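Local coordinates for racemase (Pseudovibrio sp. JE062, PDB 3MKC), which is probably a racemase-type member of the mandelate racemase/muconate lactonizing enzyme family of the enolase superfamily, with a barrel-type C-terminal domain, at residues Leu234-Ala239 / Leu283-Tyr288; Gln310-Asn315 / Gly333-Phe338. One frame throughout, in Å; residues are numbered along the deposited sequence.

How the contacts relate
Neighbouring parts of the same barrel wall are sampled here, with the centres of the contacts about 8 Å apart. Contact 1 joins strands 236-238 and 283-284 through side chains on the inside of the barrel; contact 2 follows in series, setting strand 310-311 against the loop before strand 339-340. Strands 283-284 and 310-311 are parallel neighbours, and Leu284 N is hydrogen-bonded to Gln310 O (2.9 Å). Across the interior, Tyr235 OH and Gln310 OE1 are hydrogen-bonded at 2.6 Å; Tyr235 also touches Met312 and Pro336 of contact 2. Asp287 packs against His314; these two and Glu238 probably lie at the barrel end where relatives have their active site.

Contact 1. Residues Leu234-Ala239 / Leu283-Tyr288; sequences LYFAEA and LLQSDY
With chi1 at 71°, Phe236 holds its ring between its own backbone N and carbonyl carbon, which sends it toward Leu283 and Gln285; Gln285 meets it from the opposite direction on an extended chain whose CG is anti to the carbonyl carbon. Leu283 supplies the apolar half of the contact through a single methyl. Its CD1 lies 3.7 Å from Phe236 CD2, approaching the ring obliquely, and 4.2 Å from CE2 of Tyr235, here at the ring edge and near its plane. The Gln285 amide lies between the Phe236 ring and the Glu238 carboxylate. NE2 comes within 3.5 Å of Phe236 CZ, the amide standing almost perpendicular to the ring, and donates a weak hydrogen bond to Glu238 OE1 (2.9 Å, N-H...O angle 150°). Carboxylate and amide planes are turned 90° apart, while Gln285 OE1 rests 3.3 Å from Glu238 CG. No backbone pairing joins the two segments: strand 261-262 lies between strands 236-238 and 283-284 in the barrel order, and Cys261 touches Phe236, Leu283 and Gln285 alike. Strand 207-211 flanks Phe236 on its other side in the sheet through backbone bonds to Val210. Inward side chains of strands two apart thus meet in the interior, as is usual in TIM-type barrels. Glu238 OE1 is held twice, weakly by the Gln285 amide and by a salt bridge from Lys177, which fixes the carboxylate beside Asp211, probably where relatives carry metal-binding acids.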
ATOM      1  N   LEU A 234       0.812  21.263   6.881  1.00 17.49           N
ATOM      2  CA  LEU A 234       1.131  19.934   6.364  1.00 16.18           C
ATOM      3  C   LEU A 234      -0.137  19.079   6.286  1.00 16.04           C
ATOM      4  O   LEU A 234      -1.049  19.224   7.105  1.00 15.93           O
ATOM      5  CB  LEU A 234       2.185  19.278   7.264  1.00 17.34           C
ATOM      6  CG  LEU A 234       3.467  20.117   7.428  1.00 18.16           C
ATOM      7  CD1 LEU A 234       4.404  19.466   8.435  1.00 18.94           C
ATOM      8  CD2 LEU A 234       4.158  20.265   6.068  1.00 18.64           C
ATOM      9  N   TYR A 235      -0.186  18.190   5.298  1.00 14.48           N
ATOM     10  CA  TYR A 235      -1.346  17.330   5.104  1.00 12.51           C
ATOM     11  C   TYR A 235      -1.499  16.318   6.235  1.00 12.47           C
ATOM     12  O   TYR A 235      -2.603  16.108   6.732  1.00 15.06           O
ATOM     13  CB  TYR A 235      -1.256  16.588   3.774  1.00 12.13           C
ATOM     14  CG  TYR A 235      -2.564  15.944   3.405  1.00 12.69           C
ATOM     15  CD1 TYR A 235      -3.477  16.601   2.580  1.00 12.30           C
ATOM     16  CD2 TYR A 235      -2.924  14.706   3.936  1.00 11.64           C
ATOM     17  CE1 TYR A 235      -4.715  16.041   2.291  1.00 12.87           C
ATOM     18  CE2 TYR A 235      -4.154  14.145   3.662  1.00 10.78           C
ATOM     19  CZ  TYR A 235      -5.050  14.811   2.842  1.00 11.64           C
ATOM     20  OH  TYR A 235      -6.292  14.261   2.594  1.00 13.97           O
ATOM     21  N   PHE A 236      -0.405  15.671   6.623  1.00 11.35           N
ATOM     22  CA  PHE A 236      -0.487  14.728   7.727  1.00 11.24           C
ATOM     23  C   PHE A 236       0.833  14.399   8.398  1.00 13.32           C
ATOM     24  O   PHE A 236       1.909  14.724   7.884  1.00 15.29           O
ATOM     25  CB  PHE A 236      -1.243  13.443   7.313  1.00 11.17           C
ATOM     26  CG  PHE A 236      -0.503  12.521   6.352  1.00 12.92           C
ATOM     27  CD1 PHE A 236       0.818  12.127   6.579  1.00 12.31           C
ATOM     28  CD2 PHE A 236      -1.192  11.943   5.289  1.00 12.30           C
ATOM     29  CE1 PHE A 236       1.433  11.166   5.760  1.00 12.70           C
ATOM     30  CE2 PHE A 236      -0.594  10.979   4.463  1.00 12.13           C
ATOM     31  CZ  PHE A 236       0.722  10.589   4.700  1.00 13.83           C
ATOM     32  N   ALA A 237       0.734  13.781   9.573  1.00 12.40           N
ATOM     33  CA  ALA A 237       1.892  13.381  10.351  1.00 11.33           C
ATOM     34  C   ALA A 237       1.844  11.859  10.459  1.00 12.97           C
ATOM     35  O   ALA A 237       0.986  11.304  11.149  1.00 11.60           O
ATOM     36  CB  ALA A 237       1.839  14.009  11.720  1.00 10.13           C
ATOM     37  N   GLU A 238       2.770  11.203   9.767  1.00 11.91           N
ATOM     38  CA  GLU A 238       2.851   9.744   9.734  1.00 14.22           C
ATOM     39  C   GLU A 238       3.928   9.149  10.640  1.00 14.04           C
ATOM     40  O   GLU A 238       4.993   9.729  10.813  1.00 14.31           O
ATOM     41  CB  GLU A 238       3.124   9.299   8.299  1.00 15.72           C
ATOM     42  CG  GLU A 238       3.418   7.825   8.129  1.00 16.60           C
ATOM     43  CD  GLU A 238       3.720   7.475   6.685  1.00 19.20           C
ATOM     44  OE1 GLU A 238       3.160   8.139   5.790  1.00 16.04           O
ATOM     45  OE2 GLU A 238       4.504   6.534   6.451  1.00 21.05           O
ATOM     46  N   ALA A 239       3.643   7.977  11.193  1.00 14.43           N
ATOM     47  CA  ALA A 239       4.589   7.278  12.050  1.00 14.95           C
ATOM     48  C   ALA A 239       5.210   8.190  13.104  1.00 16.52           C
ATOM     49  O   ALA A 239       6.432   8.270  13.239  1.00 16.05           O
ATOM     50  CB  ALA A 239       5.680   6.649  11.190  1.00 17.40           C
ATOM     51  N   LEU A 283      -6.446   9.130   9.479  1.00  9.50           N
ATOM     52  CA  LEU A 283      -6.145   8.408   8.257  1.00  8.49           C
ATOM     53  C   LEU A 283      -5.480   7.063   8.524  1.00  8.95           C
ATOM     54  O   LEU A 283      -4.613   6.955   9.388  1.00 12.72           O
ATOM     55  CB  LEU A 283      -5.231   9.308   7.415  1.00  7.34           C
ATOM     56  CG  LEU A 283      -4.891   9.008   5.959  1.00  7.48           C
ATOM     57  CD1 LEU A 283      -4.571  10.326   5.243  1.00  9.21           C
ATOM     58  CD2 LEU A 283      -3.721   8.042   5.887  1.00  7.03           C
ATOM     59  N   LEU A 284      -5.897   6.050   7.768  1.00  9.13           N
ATOM     60  CA  LEU A 284      -5.359   4.699   7.888  1.00  8.62           C
ATOM     61  C   LEU A 284      -4.457   4.389   6.698  1.00  8.20           C
ATOM     62  O   LEU A 284      -4.772   4.743   5.564  1.00 10.11           O
ATOM     63  CB  LEU A 284      -6.494   3.681   7.919  1.00  9.35           C
ATOM     64  CG  LEU A 284      -7.455   3.794   9.104  1.00  9.65           C
ATOM     65  CD1 LEU A 284      -8.639   2.875   8.858  1.00  9.26           C
ATOM     66  CD2 LEU A 284      -6.738   3.413  10.403  1.00 10.24           C
ATOM     67  N   GLN A 285      -3.356   3.690   6.959  1.00  9.63           N
ATOM     68  CA  GLN A 285      -2.411   3.355   5.907  1.00 10.35           C
ATOM     69  C   GLN A 285      -2.215   1.854   5.681  1.00 11.58           C
ATOM     70  O   GLN A 285      -1.159   1.426   5.201  1.00 12.88           O
ATOM     71  CB  GLN A 285      -1.068   4.028   6.204  1.00 10.05           C
ATOM     72  CG  GLN A 285      -1.208   5.542   6.361  1.00 12.50           C
ATOM     73  CD  GLN A 285       0.093   6.241   6.704  1.00 13.30           C
ATOM     74  OE1 GLN A 285       0.801   5.844   7.624  1.00 13.51           O
ATOM     75  NE2 GLN A 285       0.405   7.302   5.966  1.00 12.37           N
ATOM     76  N   SER A 286      -3.233   1.064   6.022  1.00 11.22           N
ATOM     77  CA  SER A 286      -3.180  -0.385   5.830  1.00  9.91           C
ATOM     78  C   SER A 286      -2.679  -0.679   4.413  1.00 11.24           C
ATOM     79  O   SER A 286      -3.169  -0.109   3.441  1.00 11.78           O
ATOM     80  CB  SER A 286      -4.568  -0.981   6.041  1.00 12.48           C
ATOM     81  OG  SER A 286      -5.084  -0.572   7.298  1.00 14.38           O
ATOM     82  N   ASP A 287      -1.716  -1.588   4.311  1.00 11.74           N
ATOM     83  CA  ASP A 287      -1.073  -1.931   3.034  1.00 11.85           C
ATOM     84  C   ASP A 287      -1.749  -3.018   2.196  1.00 11.01           C
ATOM     85  O   ASP A 287      -2.201  -4.027   2.721  1.00 12.14           O
ATOM     86  CB  ASP A 287       0.373  -2.344   3.327  1.00 12.79           C
ATOM     87  CG  ASP A 287       1.250  -2.375   2.089  1.00 13.65           C
ATOM     88  OD1 ASP A 287       0.794  -2.830   1.025  1.00 15.17           O
ATOM     89  OD2 ASP A 287       2.417  -1.951   2.199  1.00 17.42           O
ATOM     90  N   TYR A 288      -1.787  -2.802   0.882  1.00 12.04           N
ATOM     91  CA  TYR A 288      -2.383  -3.744  -0.063  1.00 12.24           C
ATOM     92  C   TYR A 288      -1.846  -5.153   0.104  1.00 13.38           C
ATOM     93  O   TYR A 288      -2.602  -6.125   0.131  1.00 14.01           O
ATOM     94  CB  TYR A 288      -2.079  -3.327  -1.507  1.00 13.29           C
ATOM     95  CG  TYR A 288      -2.477  -1.924  -1.873  1.00  9.91           C
ATOM     96  CD1 TYR A 288      -3.754  -1.643  -2.358  1.00 12.55           C
ATOM     97  CD2 TYR A 288      -1.575  -0.870  -1.738  1.00 10.93           C
ATOM     98  CE1 TYR A 288      -4.126  -0.349  -2.698  1.00 11.40           C
ATOM     99  CE2 TYR A 288      -1.938   0.429  -2.075  1.00 12.23           C
ATOM    100  CZ  TYR A 288      -3.216   0.684  -2.551  1.00 12.89           C
ATOM    101  OH  TYR A 288      -3.591   1.977  -2.851  1.00 13.27           O
TER

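Contact 2. Residues Gln310-Asn315 / Gly333-Phe338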
ATOM      1  N   GLN A 310      -9.964   8.923   6.516  1.00  9.21           N
ATOM      2  CA  GLN A 310      -9.449   8.738   5.164  1.00  7.35           C
ATOM      3  C   GLN A 310      -8.569   7.510   5.106  1.00  9.31           C
ATOM      4  O   GLN A 310      -8.007   7.095   6.118  1.00 10.56           O
ATOM      5  CB  GLN A 310      -8.595   9.940   4.743  1.00  6.88           C
ATOM      6  CG  GLN A 310      -9.306  11.267   4.791  1.00  8.39           C
ATOM      7  CD  GLN A 310      -8.509  12.361   4.097  1.00  9.62           C
ATOM      8  OE1 GLN A 310      -7.275  12.336   4.093  1.00 12.88           O
ATOM      9  NE2 GLN A 310      -9.207  13.327   3.519  1.00  9.19           N
ATOM     10  N   VAL A 311      -8.445   6.930   3.917  1.00  9.87           N
ATOM     11  CA  VAL A 311      -7.575   5.783   3.744  1.00  9.46           C
ATOM     12  C   VAL A 311      -6.665   6.037   2.553  1.00 11.73           C
ATOM     13  O   VAL A 311      -7.127   6.372   1.466  1.00 12.90           O
ATOM     14  CB  VAL A 311      -8.350   4.485   3.485  1.00  8.29           C
ATOM     15  CG1 VAL A 311      -7.366   3.322   3.315  1.00  8.71           C
ATOM     16  CG2 VAL A 311      -9.300   4.205   4.647  1.00  9.89           C
HETATM   17  N   MSE A 312      -5.366   5.912   2.790  1.00 11.84           N
HETATM   18  CA  MSE A 312      -4.349   6.069   1.754  1.00 10.53           C
HETATM   19  C   MSE A 312      -3.456   4.879   2.041  1.00 10.01           C
HETATM   20  O   MSE A 312      -2.521   4.972   2.835  1.00 12.32           O
HETATM   21  CB  MSE A 312      -3.573   7.373   1.927  1.00 11.13           C
HETATM   22  CG  MSE A 312      -4.380   8.624   1.597  1.00 11.37           C
HETATM   23 SE   MSE A 312      -3.301  10.203   1.498  1.00 20.03          SE
HETATM   24  CE  MSE A 312      -4.715  11.449   1.298  1.00 11.37           C
ATOM     25  N   PRO A 313      -3.748   3.735   1.411  1.00 11.95           N
ATOM     26  CA  PRO A 313      -2.958   2.526   1.636  1.00 12.21           C
ATOM     27  C   PRO A 313      -1.468   2.677   1.402  1.00 13.04           C
ATOM     28  O   PRO A 313      -1.041   3.259   0.402  1.00 13.47           O
ATOM     29  CB  PRO A 313      -3.591   1.515   0.682  1.00 12.43           C
ATOM     30  CG  PRO A 313      -5.004   1.995   0.552  1.00 12.55           C
ATOM     31  CD  PRO A 313      -4.811   3.482   0.421  1.00 12.67           C
ATOM     32  N   HIS A 314      -0.682   2.154   2.335  1.00 12.54           N
ATOM     33  CA  HIS A 314       0.767   2.206   2.209  1.00 15.98           C
ATOM     34  C   HIS A 314       1.097   1.460   0.923  1.00 17.56           C
ATOM     35  O   HIS A 314       0.532   0.397   0.647  1.00 16.88           O
ATOM     36  CB  HIS A 314       1.422   1.512   3.396  1.00 17.35           C
ATOM     37  CG  HIS A 314       2.904   1.352   3.263  1.00 19.47           C
ATOM     38  ND1 HIS A 314       3.774   2.421   3.280  1.00 23.00           N
ATOM     39  CD2 HIS A 314       3.670   0.247   3.121  1.00 19.02           C
ATOM     40  CE1 HIS A 314       5.013   1.979   3.156  1.00 19.85           C
ATOM     41  NE2 HIS A 314       4.977   0.663   3.057  1.00 20.55           N
ATOM     42  N   ASN A 315       2.007   2.021   0.132  1.00 19.23           N
ATOM     43  CA  ASN A 315       2.389   1.404  -1.125  1.00 20.45           C
ATOM     44  C   ASN A 315       3.868   1.620  -1.420  1.00 21.45           C
ATOM     45  O   ASN A 315       4.282   2.712  -1.814  1.00 21.34           O
ATOM     46  CB  ASN A 315       1.528   1.965  -2.262  1.00 20.48           C
ATOM     47  CG  ASN A 315       2.022   1.541  -3.635  1.00 23.20           C
ATOM     48  OD1 ASN A 315       2.738   0.552  -3.769  1.00 23.48           O
ATOM     49  ND2 ASN A 315       1.626   2.284  -4.665  1.00 22.22           N
ATOM     50  N   GLY A 333     -11.056   4.170  -3.023  1.00 14.54           N
ATOM     51  CA  GLY A 333     -10.515   5.350  -2.364  1.00 12.21           C
ATOM     52  C   GLY A 333     -11.516   6.392  -1.908  1.00 12.63           C
ATOM     53  O   GLY A 333     -12.457   6.728  -2.630  1.00 14.67           O
ATOM     54  N   ASN A 334     -11.311   6.911  -0.700  1.00 12.38           N
ATOM     55  CA  ASN A 334     -12.200   7.924  -0.149  1.00 12.04           C
ATOM     56  C   ASN A 334     -11.445   9.207   0.176  1.00 12.41           C
ATOM     57  O   ASN A 334     -11.991  10.103   0.824  1.00 12.28           O
ATOM     58  CB  ASN A 334     -12.902   7.401   1.113  1.00  9.44           C
ATOM     59  CG  ASN A 334     -11.973   7.310   2.316  1.00  8.94           C
ATOM     60  OD1 ASN A 334     -10.768   7.512   2.207  1.00 11.70           O
ATOM     61  ND2 ASN A 334     -12.540   6.992   3.474  1.00 10.76           N
ATOM     62  N   ALA A 335     -10.199   9.295  -0.287  1.00 12.52           N
ATOM     63  CA  ALA A 335      -9.365  10.465  -0.026  1.00 11.45           C
ATOM     64  C   ALA A 335      -8.879  11.143  -1.303  1.00 11.38           C
ATOM     65  O   ALA A 335      -8.933  10.560  -2.382  1.00 12.04           O
ATOM     66  CB  ALA A 335      -8.173  10.063   0.836  1.00 12.05           C
ATOM     67  N   PRO A 336      -8.387  12.391  -1.192  1.00 13.32           N
ATOM     68  CA  PRO A 336      -7.894  13.141  -2.356  1.00 13.29           C
ATOM     69  C   PRO A 336      -6.668  12.526  -3.020  1.00 14.44           C
ATOM     70  O   PRO A 336      -6.443  12.714  -4.217  1.00 13.85           O
ATOM     71  CB  PRO A 336      -7.561  14.520  -1.780  1.00 13.97           C
ATOM     72  CG  PRO A 336      -8.385  14.609  -0.535  1.00 17.63           C
ATOM     73  CD  PRO A 336      -8.309  13.217   0.024  1.00 11.79           C
ATOM     74  N   TYR A 337      -5.864  11.817  -2.237  1.00 13.18           N
ATOM     75  CA  TYR A 337      -4.648  11.201  -2.751  1.00 13.97           C
ATOM     76  C   TYR A 337      -4.498   9.774  -2.235  1.00 14.57           C
ATOM     77  O   TYR A 337      -5.292   9.311  -1.411  1.00 14.06           O
ATOM     78  CB  TYR A 337      -3.421  11.999  -2.300  1.00 15.01           C
ATOM     79  CG  TYR A 337      -3.531  13.496  -2.494  1.00 16.18           C
ATOM     80  CD1 TYR A 337      -3.556  14.052  -3.771  1.00 17.40           C
ATOM     81  CD2 TYR A 337      -3.589  14.357  -1.396  1.00 16.35           C
ATOM     82  CE1 TYR A 337      -3.632  15.427  -3.953  1.00 18.61           C
ATOM     83  CE2 TYR A 337      -3.665  15.738  -1.566  1.00 18.17           C
ATOM     84  CZ  TYR A 337      -3.685  16.265  -2.848  1.00 18.82           C
ATOM     85  OH  TYR A 337      -3.753  17.625  -3.033  1.00 20.72           O
ATOM     86  N   PHE A 338      -3.471   9.093  -2.743  1.00 15.00           N
ATOM     87  CA  PHE A 338      -3.125   7.733  -2.343  1.00 15.00           C
ATOM     88  C   PHE A 338      -1.622   7.600  -2.594  1.00 16.57           C
ATOM     89  O   PHE A 338      -1.084   8.274  -3.480  1.00 16.36           O
ATOM     90  CB  PHE A 338      -3.931   6.700  -3.143  1.00 15.25           C
ATOM     91  CG  PHE A 338      -3.602   6.654  -4.608  1.00 16.38           C
ATOM     92  CD1 PHE A 338      -2.921   5.566  -5.142  1.00 16.77           C
ATOM     93  CD2 PHE A 338      -3.987   7.685  -5.454  1.00 16.20           C
ATOM     94  CE1 PHE A 338      -2.624   5.503  -6.500  1.00 16.17           C
ATOM     95  CE2 PHE A 338      -3.695   7.634  -6.821  1.00 17.54           C
ATOM     96  CZ  PHE A 338      -3.013   6.541  -7.341  1.00 15.52           C
TER
HETATM   97  O   HOH W   1     -12.203  12.582   2.810  1.00 33.57           O
HETATM   98  O   HOH W   2      -8.335   7.175  -0.902  1.00 11.27           O
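The Tyr337 ring takes the methyl of Met312, a selenomethionine, at its edge, CE lying near the ring plane 4.1 Å from CD2, while CB of the preceding Pro336 lies over one face, offset toward the rim. The other flat group that matters is the Asn334 amide. Its OD1 accepts the N-H of Val311 at 2.9 Å, in the carbonyl plane and on a lone pair, and its ND2 is bonded to Thr305 OG1 and Val309 O, which fixes the amide's rotation. Met312 reaches the loop on an extended chain: CG is 3.2 Å from Tyr337 O, and CE packs 3.8 Å from Ala335 CB. That same alanine methyl lies 3.9 Å from Gln310 CB. Gln310 NE2 stands 3.6 Å from Pro336 CD, its OE1 being hydrogen-bonded to Tyr235 OH. One water bridges Val311 O to Ala335 N, another Gln310 NE2 to Asn334 O. The loop is thus joined to strand 310-311 by an amide and two waters, with no backbone-to-backbone bond between the segments. Helices 293-306 and 319-331 pack on the Val311 side chain, strand 137-143 touches Met312 and Tyr337, and the loop leads from helix 319-331 into strand 339-340.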